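Long-range contacts in F420-dependent methylenetetrahydromethanopterin dehydrogenase (Methanopyrus kandleri, PDB 3IQE), which catalyses the reversible, coenzyme F420-dependent reduction of methenyl-tetrahydromethanopterin to methylene-tetrahydromethanopterin, a step in making methane from carbon dioxide: residues G115-K120 with P179-D184; L14-M19 with V95-A100; I7-G12 with A51-A56; G72-A77 with G102-D107. All coordinates share one frame; numbering follows the deposited sequence.

Contact 1: G115-K120 with P179-D184; sequences GYILVK and PKLVID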
# COMPACT_ATOMS: atom_id res chain seq x y z
N GLY A 115 7.88 42.25 -3.34
CA GLY A 115 7.02 41.25 -3.91
C GLY A 115 6.95 40.11 -2.92
O GLY A 115 7.69 40.07 -1.96
N TYR A 116 6.05 39.17 -3.11
CA TYR A 116 6.02 38.08 -2.18
C TYR A 116 5.38 36.88 -2.78
O TYR A 116 4.59 36.98 -3.72
CB TYR A 116 5.28 38.48 -0.89
CG TYR A 116 3.89 39.03 -1.10
CD1 TYR A 116 3.66 40.39 -1.15
CD2 TYR A 116 2.80 38.18 -1.25
CE1 TYR A 116 2.41 40.89 -1.34
CE2 TYR A 116 1.55 38.67 -1.44
CZ TYR A 116 1.35 40.02 -1.48
OH TYR A 116 0.10 40.53 -1.66
N ILE A 117 5.76 35.73 -2.22
CA ILE A 117 5.08 34.47 -2.47
C ILE A 117 4.91 33.83 -1.10
O ILE A 117 5.89 33.50 -0.40
CB ILE A 117 5.88 33.57 -3.40
CG1 ILE A 117 6.26 34.34 -4.67
CG2 ILE A 117 5.08 32.30 -3.74
CD1 ILE A 117 7.06 33.48 -5.65
N LEU A 118 3.66 33.68 -0.69
CA LEU A 118 3.40 33.06 0.57
C LEU A 118 2.75 31.71 0.30
O LEU A 118 1.72 31.63 -0.34
CB LEU A 118 2.50 33.95 1.41
CG LEU A 118 3.06 35.35 1.62
CD1 LEU A 118 2.05 36.20 2.40
CD2 LEU A 118 4.42 35.32 2.34
N VAL A 119 3.41 30.66 0.79
CA VAL A 119 3.01 29.30 0.52
C VAL A 119 2.37 28.73 1.78
O VAL A 119 3.04 28.40 2.77
CB VAL A 119 4.21 28.46 0.05
CG1 VAL A 119 3.72 27.08 -0.41
CG2 VAL A 119 5.00 29.20 -1.06
N LYS A 120 1.05 28.67 1.78
CA LYS A 120 0.32 28.28 2.99
C LYS A 120 0.59 26.84 3.38
O LYS A 120 0.77 26.56 4.55
CB LYS A 120 -1.15 28.59 2.84
CG LYS A 120 -1.42 30.07 2.57
CD LYS A 120 -2.89 30.44 2.63
CE LYS A 120 -3.36 30.55 4.07
NZ LYS A 120 -4.69 31.19 4.13
N PRO A 179 6.20 39.65 -8.08
CA PRO A 179 5.14 38.72 -7.78
C PRO A 179 4.46 39.07 -6.47
O PRO A 179 5.08 39.57 -5.54
CB PRO A 179 5.87 37.37 -7.68
CG PRO A 179 7.26 37.70 -7.40
CD PRO A 179 7.53 39.03 -8.02
N LYS A 180 3.16 38.82 -6.44
CA LYS A 180 2.35 38.99 -5.26
C LYS A 180 1.35 37.83 -5.24
O LYS A 180 0.24 37.91 -5.78
CB LYS A 180 1.70 40.38 -5.28
CG LYS A 180 2.69 41.52 -4.96
CD LYS A 180 2.33 42.78 -5.71
CE LYS A 180 3.54 43.69 -5.87
NZ LYS A 180 3.71 44.05 -7.31
N LEU A 181 1.80 36.72 -4.66
CA LEU A 181 1.12 35.45 -4.79
C LEU A 181 0.89 34.88 -3.43
O LEU A 181 1.78 34.89 -2.59
CB LEU A 181 1.99 34.44 -5.51
CG LEU A 181 2.26 34.56 -7.01
CD1 LEU A 181 2.81 33.24 -7.46
CD2 LEU A 181 0.99 34.87 -7.77
N VAL A 182 -0.30 34.33 -3.24
CA VAL A 182 -0.59 33.56 -2.07
C VAL A 182 -0.99 32.17 -2.60
O VAL A 182 -1.93 32.05 -3.39
CB VAL A 182 -1.72 34.22 -1.23
CG1 VAL A 182 -2.17 33.30 -0.11
CG2 VAL A 182 -1.28 35.56 -0.65
N ILE A 183 -0.24 31.14 -2.21
CA ILE A 183 -0.47 29.77 -2.69
C ILE A 183 -1.15 28.87 -1.62
O ILE A 183 -0.71 28.81 -0.46
CB ILE A 183 0.84 29.11 -3.15
CG1 ILE A 183 1.49 29.92 -4.28
CG2 ILE A 183 0.60 27.67 -3.60
CD1 ILE A 183 2.76 29.33 -4.79
N ASP A 184 -2.23 28.19 -2.01
CA ASP A 184 -2.93 27.23 -1.15
C ASP A 184 -3.70 26.26 -1.99
O ASP A 184 -3.60 26.26 -3.22
CB ASP A 184 -3.94 27.93 -0.25
CG ASP A 184 -5.09 28.55 -1.05
OD1 ASP A 184 -5.21 28.27 -2.27
OD2 ASP A 184 -5.88 29.32 -0.48
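Tyr116 to Val119 pair one to one with Lys180 to Ile183 as the last two strands at one margin of the chain's six-stranded parallel sheet, the core of an alpha/beta fold. Their axes lie 4.7 Å apart and 1° from parallel. Five backbone hydrogen bonds join them, all made on the inner strand by the even-numbered residues. That from Ile183 N to Leu118 O, 2.8 Å, is almost straight at 174°.

The inner strand is buried, whereas Lys180, Leu181 and Val182 of the outer one are partly exposed. One face carries Ile117, Val119, Leu181 and Ile183, beta-branched or leucine residues that suit an extended chain and a greasy layer. Ile117 and Ile183 lie alongside each other, with CG2 of Ile117 3.9 Å from CD1 of Ile183; Phe161 and Val156 of helix 153-169 close over them.

On the other face CG of Tyr116 sits between its backbone N and carbonyl carbon (chi1 54°), a torsion that swings the ring across to Lys180. The CA of Lys180 stands over one ring face, 4.0 Å from the centroid, in a CH-pi contact. The Tyr116 hydroxyl bonds to Glu110, while the Lys180 amine leads away to the carbonyls of Glu175 and Leu178. At the C-terminal end of the pair, where both residues are partly exposed, Lys120 runs beside Asp184, its CD 4.0 Å from Asp184 CB.

Contact 2: L14-M19 with V95-A100; sequences LGTSMM and VIIGDA. With F42 (coenzyme f420), chain H.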
# COMPACT_ATOMS: atom_id res chain seq x y z
N LEU A 14 12.35 26.61 5.12
CA LEU A 14 11.03 26.36 4.60
C LEU A 14 11.28 25.39 3.44
O LEU A 14 12.36 25.39 2.89
CB LEU A 14 10.47 27.68 4.09
CG LEU A 14 9.12 28.18 4.61
CD1 LEU A 14 8.96 27.94 6.08
CD2 LEU A 14 9.03 29.65 4.28
N GLY A 15 10.30 24.56 3.08
CA GLY A 15 10.45 23.66 1.93
C GLY A 15 10.67 24.41 0.62
O GLY A 15 11.45 23.99 -0.26
N THR A 16 10.02 25.56 0.50
CA THR A 16 10.10 26.34 -0.74
C THR A 16 11.43 27.07 -0.88
O THR A 16 11.94 27.22 -2.00
CB THR A 16 9.00 27.41 -0.76
OG1 THR A 16 7.71 26.79 -0.66
CG2 THR A 16 9.05 28.23 -2.04
N SER A 17 11.98 27.53 0.23
CA SER A 17 13.23 28.32 0.19
C SER A 17 14.41 27.39 -0.06
O SER A 17 15.45 27.79 -0.62
CB SER A 17 13.40 29.08 1.50
OG SER A 17 13.45 28.18 2.57
N MET A 18 14.23 26.14 0.33
CA MET A 18 15.21 25.10 0.15
C MET A 18 15.46 24.84 -1.34
O MET A 18 16.59 24.64 -1.75
CB MET A 18 14.68 23.82 0.79
CG MET A 18 15.63 23.17 1.77
SD MET A 18 15.03 21.57 2.34
CE MET A 18 16.62 20.78 2.49
N MET A 19 14.40 24.86 -2.15
CA MET A 19 14.48 24.48 -3.54
C MET A 19 14.40 25.62 -4.57
O MET A 19 14.65 25.39 -5.77
CB MET A 19 13.34 23.48 -3.81
CG MET A 19 13.73 22.03 -3.57
SD MET A 19 14.48 21.39 -5.08
CE MET A 19 15.23 19.88 -4.46
N VAL A 95 12.01 40.09 -3.49
CA VAL A 95 10.84 39.25 -3.36
C VAL A 95 11.00 38.44 -2.09
O VAL A 95 12.08 37.93 -1.80
CB VAL A 95 10.72 38.31 -4.54
CG1 VAL A 95 9.63 37.30 -4.30
CG2 VAL A 95 10.48 39.08 -5.82
N ILE A 96 9.93 38.30 -1.34
CA ILE A 96 9.97 37.59 -0.09
C ILE A 96 9.17 36.32 -0.25
O ILE A 96 8.03 36.36 -0.64
CB ILE A 96 9.30 38.37 1.02
CG1 ILE A 96 9.95 39.76 1.15
CG2 ILE A 96 9.38 37.57 2.31
CD1 ILE A 96 11.37 39.73 1.57
N ILE A 97 9.80 35.20 0.06
CA ILE A 97 9.13 33.90 0.09
C ILE A 97 8.91 33.54 1.54
O ILE A 97 9.85 33.54 2.33
CB ILE A 97 10.05 32.83 -0.49
CG1 ILE A 97 10.45 33.20 -1.91
CG2 ILE A 97 9.40 31.48 -0.47
CD1 ILE A 97 9.60 32.61 -2.95
N GLY A 98 7.68 33.21 1.90
CA GLY A 98 7.36 32.98 3.29
C GLY A 98 6.24 31.97 3.36
O GLY A 98 5.85 31.42 2.34
N ASP A 99 5.77 31.70 4.58
CA ASP A 99 4.68 30.78 4.84
C ASP A 99 3.43 31.54 5.33
O ASP A 99 3.32 32.76 5.15
CB ASP A 99 5.10 29.66 5.80
CG ASP A 99 5.61 30.17 7.14
OD1 ASP A 99 5.36 29.48 8.17
OD2 ASP A 99 6.20 31.26 7.20
N ALA A 100 2.48 30.84 5.94
CA ALA A 100 1.16 31.43 6.21
C ALA A 100 1.20 32.65 7.14
O ALA A 100 0.40 33.55 6.98
CB ALA A 100 0.19 30.39 6.76
N1 F42 H . 12.45 29.32 13.58
C2 F42 H . 13.78 29.39 13.33
O2 F42 H . 14.53 29.88 14.20
N3 F42 H . 14.32 28.63 12.35
C4 F42 H . 13.52 27.96 11.47
O4 F42 H . 14.03 27.52 10.42
C4A F42 H . 12.15 27.99 11.66
C5 F42 H . 11.25 27.19 10.96
C5A F42 H . 9.98 27.71 10.77
C6 F42 H . 9.16 27.31 9.73
C7 F42 H . 7.90 27.87 9.57
C8 F42 H . 7.45 28.84 10.46
O8M F42 H . 6.23 29.40 10.29
C9 F42 H . 8.27 29.25 11.50
C9A F42 H . 9.53 28.69 11.65
N10 F42 H . 10.31 29.08 12.65
C10 F42 H . 11.63 28.86 12.61
C1' F42 H . 9.69 29.55 13.89
C2' F42 H . 9.66 31.07 13.82
O2' F42 H . 11.00 31.55 13.70
C3' F42 H . 8.99 31.67 15.04
O3' F42 H . 9.60 31.19 16.24
C4' F42 H . 7.53 31.29 15.12
O4' F42 H . 6.85 31.74 13.95
C5' F42 H . 6.90 31.94 16.35
O5' F42 H . 5.57 32.29 16.01
P F42 H . 4.95 33.74 16.33
O1P F42 H . 6.11 34.71 16.18
O2P F42 H . 3.83 33.90 15.32
O3P F42 H . 4.46 33.61 17.75
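Leu14 turns its CG to an unusual first torsion (chi1 -125°), and this spreads its two methyls between strand and cofactor: CD2 lies against the Gly98 backbone, 3.7 Å from Gly98 C, while CD1 lies 3.6 Å from C7 of coenzyme F420. On the strand side Asp99 holds CG between its own N and carbonyl carbon (chi1 58°), which sends the carboxylate to the same end of the cofactor. Replacing Leu14 by an alanine would probably open a gap between Gly98 and the deazaflavin ring, leaving the C6-C7 side of the ring less firmly packed.

Deeper in, Thr16 and Ile97 cross at about a right angle and meet by methyls, CG2 to CG2 at 3.6 Å. Threonine fits because its other branch, OG1, is bonded to Asp122. Ser17 OG donates to Leu14 O at 3.0 Å, arriving above the carbonyl plane on the same face as Met18 N; the two donors together hold Leu14 O at the start of a short, weakly bonded helix.

The arrangement is that of a parallel alpha/beta sheet, where the loops at the carboxyl ends of the strands form the cofactor site. The bound tetrahydromethanopterin compound also touches Leu14 and Gly15. Asp99 OD1 comes very close to the O8M substituent of the coenzyme, at a modelled 2.3 Å whose exact length is doubtful. Asp99 OD2 accepts from Asn74 N, a bond that positions the acid at that oxygen.

Contact 3: I7-G12 with A51-A56; sequences IFIKCG and AAVEMA. With F42 (coenzyme f420), chain H.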
# COMPACT_ATOMS: atom_id res chain seq x y z
N ILE A 7 20.26 37.13 -6.53
CA ILE A 7 20.85 36.63 -5.29
C ILE A 7 19.75 36.10 -4.43
O ILE A 7 18.71 36.75 -4.26
CB ILE A 7 21.57 37.74 -4.49
CG1 ILE A 7 22.80 38.25 -5.25
CG2 ILE A 7 22.00 37.26 -3.09
CD1 ILE A 7 23.42 39.50 -4.64
N PHE A 8 19.96 34.92 -3.87
CA PHE A 8 18.99 34.28 -3.00
C PHE A 8 19.53 34.27 -1.59
O PHE A 8 20.68 33.92 -1.36
CB PHE A 8 18.76 32.83 -3.42
CG PHE A 8 17.93 32.69 -4.65
CD1 PHE A 8 18.50 32.75 -5.90
CD2 PHE A 8 16.56 32.49 -4.56
CE1 PHE A 8 17.75 32.64 -7.03
CE2 PHE A 8 15.81 32.39 -5.71
CZ PHE A 8 16.41 32.46 -6.93
N ILE A 9 18.69 34.66 -0.64
CA ILE A 9 19.11 34.73 0.75
C ILE A 9 18.27 33.77 1.55
O ILE A 9 17.04 33.87 1.53
CB ILE A 9 18.90 36.12 1.35
CG1 ILE A 9 19.65 37.22 0.56
CG2 ILE A 9 19.43 36.14 2.75
CD1 ILE A 9 19.12 38.60 0.86
N LYS A 10 18.90 32.85 2.27
CA LYS A 10 18.16 31.80 2.99
C LYS A 10 18.43 31.86 4.50
O LYS A 10 19.51 31.56 4.95
CB LYS A 10 18.53 30.40 2.45
CG LYS A 10 18.05 30.14 1.02
CD LYS A 10 18.55 28.81 0.43
CE LYS A 10 18.24 28.72 -1.08
NZ LYS A 10 18.16 27.32 -1.65
N CYS A 11 17.41 32.20 5.27
CA CYS A 11 17.54 32.28 6.73
C CYS A 11 16.42 31.51 7.36
O CYS A 11 15.25 31.83 7.16
CB CYS A 11 17.50 33.72 7.21
SG CYS A 11 18.86 34.68 6.61
N GLY A 12 16.77 30.48 8.12
CA GLY A 12 15.76 29.53 8.60
C GLY A 12 15.38 28.61 7.45
O GLY A 12 15.86 28.78 6.35
N ALA A 51 23.19 39.96 9.34
CA ALA A 51 24.46 39.47 8.83
C ALA A 51 24.32 38.87 7.44
O ALA A 51 25.19 39.01 6.60
CB ALA A 51 25.02 38.43 9.77
N ALA A 52 23.20 38.20 7.21
CA ALA A 52 22.97 37.53 5.94
C ALA A 52 22.61 38.49 4.82
O ALA A 52 23.04 38.30 3.68
CB ALA A 52 21.87 36.53 6.11
N VAL A 53 21.78 39.49 5.12
CA VAL A 53 21.41 40.48 4.11
C VAL A 53 22.61 41.37 3.79
O VAL A 53 22.84 41.76 2.64
CB VAL A 53 20.20 41.31 4.55
CG1 VAL A 53 19.94 42.42 3.54
CG2 VAL A 53 18.98 40.43 4.70
N GLU A 54 23.40 41.66 4.81
CA GLU A 54 24.61 42.44 4.58
C GLU A 54 25.51 41.72 3.61
O GLU A 54 25.95 42.28 2.60
CB GLU A 54 25.33 42.67 5.91
CG GLU A 54 26.08 43.97 5.97
CD GLU A 54 25.94 44.63 7.33
OE1 GLU A 54 24.80 44.94 7.73
OE2 GLU A 54 26.97 44.85 8.00
N MET A 55 25.79 40.45 3.90
CA MET A 55 26.52 39.61 2.96
C MET A 55 25.97 39.77 1.55
O MET A 55 26.72 40.09 0.63
CB MET A 55 26.40 38.14 3.35
CG MET A 55 27.46 37.59 4.26
SD MET A 55 27.39 35.78 4.23
CE MET A 55 25.66 35.48 4.56
N ALA A 56 24.67 39.57 1.39
CA ALA A 56 24.05 39.63 0.06
C ALA A 56 24.23 41.00 -0.59
O ALA A 56 24.48 41.11 -1.79
CB ALA A 56 22.58 39.30 0.17
N1 F42 H . 12.45 29.32 13.58
C2 F42 H . 13.78 29.39 13.33
O2 F42 H . 14.53 29.88 14.20
N3 F42 H . 14.32 28.63 12.35
C4 F42 H . 13.52 27.96 11.47
O4 F42 H . 14.03 27.52 10.42
C4A F42 H . 12.15 27.99 11.66
C5 F42 H . 11.25 27.19 10.96
C5A F42 H . 9.98 27.71 10.77
C6 F42 H . 9.16 27.31 9.73
C7 F42 H . 7.90 27.87 9.57
C8 F42 H . 7.45 28.84 10.46
O8M F42 H . 6.23 29.40 10.29
C9 F42 H . 8.27 29.25 11.50
C9A F42 H . 9.53 28.69 11.65
N10 F42 H . 10.31 29.08 12.65
C10 F42 H . 11.63 28.86 12.61
C1' F42 H . 9.69 29.55 13.89
C2' F42 H . 9.66 31.07 13.82
O2' F42 H . 11.00 31.55 13.70
C3' F42 H . 8.99 31.67 15.04
O3' F42 H . 9.60 31.19 16.24
C4' F42 H . 7.53 31.29 15.12
O4' F42 H . 6.85 31.74 13.95
C5' F42 H . 6.90 31.94 16.35
O5' F42 H . 5.57 32.29 16.01
P F42 H . 4.95 33.74 16.33
O1P F42 H . 6.11 34.71 16.18
O2P F42 H . 3.83 33.90 15.32
O3P F42 H . 4.46 33.61 17.75
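Strand 7-10 and helix 51-56 run nearly antiparallel, at 168°, with their axes 8.9 Å apart at closest approach, so the helix lies lengthwise over the strand. Alternation along the strand sends Ile7, Ile9 and Cys11 to the helix, and Phe8 and Lys10 to the other face of the sheet. From the helix, Ala52 and Ala56, one turn apart, point their methyls back.

On the strand, Ile9 contributes most. Its CG1 stands beside the backbone N and its CG2 anti to it (chi1 -58°), a fork whose two arms straddle the helical turn: CD1 meets Ala56 CB at 3.6 Å, and CG2 faces Ala52 CB at 4.2 Å. Alanine suits both helix positions, because its short side chain lets the helix backbone come close to the isoleucines.

Such an antiparallel helix is the return half of a right-handed beta-alpha-beta crossover in a flavodoxin-like, doubly wound alpha/beta sheet: helix 46-63 leads from strand 33-39 to strand 67-71, passing over strand 4-10 between them. Ile7 packs at the far end of the segment, its CG2 3.9 Å from Ala56 CB. Toward the cofactor, Cys11 brings SG to within 3.6 Å of Ala52 CB, a small polarisable group in a buried spot. Just beyond it, Gly12 CA lies 3.2 Å from O4 of coenzyme F420; a CB there would crowd that oxygen, and the positive phi favours glycine.

Contact 4: G72-A77 with G102-D107; sequences GPNPAA and GLKVKD. With F42 (coenzyme f420), chain H.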
# COMPACT_ATOMS: atom_id res chain seq x y z
N GLY A 72 12.44 32.30 3.65
CA GLY A 72 12.53 31.87 5.03
C GLY A 72 11.18 31.90 5.69
O GLY A 72 10.19 32.40 5.13
N PRO A 73 11.13 31.35 6.88
CA PRO A 73 9.93 31.30 7.67
C PRO A 73 9.44 32.66 8.13
O PRO A 73 10.24 33.57 8.38
CB PRO A 73 10.33 30.46 8.89
CG PRO A 73 11.54 29.75 8.49
CD PRO A 73 12.23 30.59 7.49
N ASN A 74 8.12 32.77 8.26
CA ASN A 74 7.45 33.89 8.91
C ASN A 74 8.03 35.26 8.63
O ASN A 74 8.79 35.79 9.43
CB ASN A 74 7.38 33.65 10.42
CG ASN A 74 6.36 34.54 11.10
OD1 ASN A 74 5.79 35.42 10.47
ND2 ASN A 74 6.11 34.30 12.38
N PRO A 75 7.64 35.86 7.50
CA PRO A 75 8.08 37.23 7.23
C PRO A 75 7.66 38.24 8.30
O PRO A 75 8.10 39.38 8.28
CB PRO A 75 7.40 37.57 5.89
CG PRO A 75 6.98 36.29 5.31
CD PRO A 75 6.76 35.34 6.46
N ALA A 76 6.81 37.84 9.24
CA ALA A 76 6.35 38.77 10.28
C ALA A 76 7.22 38.75 11.54
O ALA A 76 7.19 39.68 12.36
CB ALA A 76 4.89 38.49 10.64
N ALA A 77 8.02 37.69 11.67
CA ALA A 77 8.95 37.56 12.77
C ALA A 77 10.02 38.65 12.76
O ALA A 77 10.31 39.25 11.71
CB ALA A 77 9.60 36.20 12.77
N GLY A 102 3.17 34.99 7.09
CA GLY A 102 3.50 36.18 6.32
C GLY A 102 2.23 36.96 5.98
O GLY A 102 2.28 38.12 5.66
N LEU A 103 1.07 36.31 6.06
CA LEU A 103 -0.16 37.01 5.74
C LEU A 103 -0.40 38.23 6.65
O LEU A 103 -1.04 39.20 6.25
CB LEU A 103 -1.36 36.06 5.83
CG LEU A 103 -1.53 35.15 4.61
CD1 LEU A 103 -2.54 34.07 4.98
CD2 LEU A 103 -1.98 35.92 3.37
N LYS A 104 0.11 38.17 7.88
CA LYS A 104 -0.01 39.31 8.80
C LYS A 104 0.62 40.58 8.22
O LYS A 104 0.25 41.68 8.60
CB LYS A 104 0.66 39.02 10.14
CG LYS A 104 -0.18 38.24 11.13
CD LYS A 104 0.71 37.39 12.05
CE LYS A 104 1.69 36.56 11.25
NZ LYS A 104 2.61 35.74 12.07
N VAL A 105 1.58 40.42 7.31
CA VAL A 105 2.31 41.60 6.83
C VAL A 105 2.21 41.75 5.32
O VAL A 105 2.99 42.48 4.71
CB VAL A 105 3.78 41.57 7.26
CG1 VAL A 105 3.92 41.88 8.74
CG2 VAL A 105 4.43 40.24 6.93
N LYS A 106 1.25 41.06 4.73
CA LYS A 106 1.01 41.19 3.31
C LYS A 106 0.85 42.68 2.99
O LYS A 106 1.43 43.18 2.03
CB LYS A 106 -0.21 40.37 2.88
CG LYS A 106 -0.49 40.41 1.38
CD LYS A 106 -1.02 39.07 0.84
CE LYS A 106 -2.55 38.93 0.94
NZ LYS A 106 -3.26 39.94 0.11
N ASP A 107 0.07 43.38 3.80
CA ASP A 107 -0.19 44.79 3.52
C ASP A 107 1.08 45.64 3.63
O ASP A 107 1.34 46.51 2.80
CB ASP A 107 -1.28 45.32 4.46
CG ASP A 107 -2.67 45.03 3.93
OD1 ASP A 107 -2.77 44.45 2.83
OD2 ASP A 107 -3.66 45.40 4.61
N1 F42 H . 12.45 29.32 13.58
C2 F42 H . 13.78 29.39 13.33
O2 F42 H . 14.53 29.88 14.20
N3 F42 H . 14.32 28.63 12.35
C4 F42 H . 13.52 27.96 11.47
O4 F42 H . 14.03 27.52 10.42
C4A F42 H . 12.15 27.99 11.66
C5 F42 H . 11.25 27.19 10.96
C5A F42 H . 9.98 27.71 10.77
C6 F42 H . 9.16 27.31 9.73
C7 F42 H . 7.90 27.87 9.57
C8 F42 H . 7.45 28.84 10.46
O8M F42 H . 6.23 29.40 10.29
C9 F42 H . 8.27 29.25 11.50
C9A F42 H . 9.53 28.69 11.65
N10 F42 H . 10.31 29.08 12.65
C10 F42 H . 11.63 28.86 12.61
C1' F42 H . 9.69 29.55 13.89
C2' F42 H . 9.66 31.07 13.82
O2' F42 H . 11.00 31.55 13.70
C3' F42 H . 8.99 31.67 15.04
O3' F42 H . 9.60 31.19 16.24
C4' F42 H . 7.53 31.29 15.12
O4' F42 H . 6.85 31.74 13.95
C5' F42 H . 6.90 31.94 16.35
O5' F42 H . 5.57 32.29 16.01
P F42 H . 4.95 33.74 16.33
O1P F42 H . 6.11 34.71 16.18
O2P F42 H . 3.83 33.90 15.32
O3P F42 H . 4.46 33.61 17.75
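Pro75 lays one edge of its ring over the backbone of Gly102, with CD only 3.4 Å from Gly102 CA, tighter than usual for two carbons. A side chain on Gly102 would run into CG of that ring, which explains the glycine. Farther along, CB of Pro75 meets CG2 of Val105 at 4.1 Å, and the other branch of the valine, CG1, touches Ala76 CB at 4.0 Å. The small alanine methyl also carries the Lys104 chain, whose CE passes 3.8 Å from Ala76 CB.

Residues 74 to 77 form a type I beta turn, reinforced by an Asx turn: Asn74 OD1 accepts from Ala76 N at 2.9 Å, the donor standing above the plane of the amide carbonyl. The turn closes the loop after strand 67-71 and leads into helix 78-89, with Ala77 as N-cap; loops of this kind, at the carboxyl ends of parallel strands, line the cofactor cleft of the fold.

With CG anti to the backbone N (chi1 -163°), the amide of Asn74 is carried out past the turn to the coenzyme F420 chain, where ND2 donates to O4' at 3.1 Å, with an angle of 157° at the hydrogen. An alanine in place of Asn74 is likely to leave that ribityl hydroxyl without its donor and the turn without its side-chain brace. Lys104 crosses the asparagine at about a right angle. Its exposed amine approaches the coenzyme phosphate more loosely, NZ lying 3.9 Å from O2P, too long for a hydrogen bond, though the charges would probably still attract.

All four contacts belong to one alpha/beta unit built on the parallel sheet, whose strands run in the order 33-39, 4-10, 67-71, 94-98, 115-119, 180-183. Contact 3 packs a helix on strand 4-10, contact 2 reaches strand 94-98, and contact 1 joins the last two strands, its centre about 20 Å from that of contact 3. Contact 4 joins the loop after strand 67-71 to the 3-10 turn leading into helix 106-111, about 11 Å from contact 2 between centres. Along the chain contact 2 alternates with both contact 3 and contact 4, whereas contact 1 opens after the others have closed. Contacts 2, 3 and 4 all touch coenzyme F420, so distant segments assemble one cofactor site.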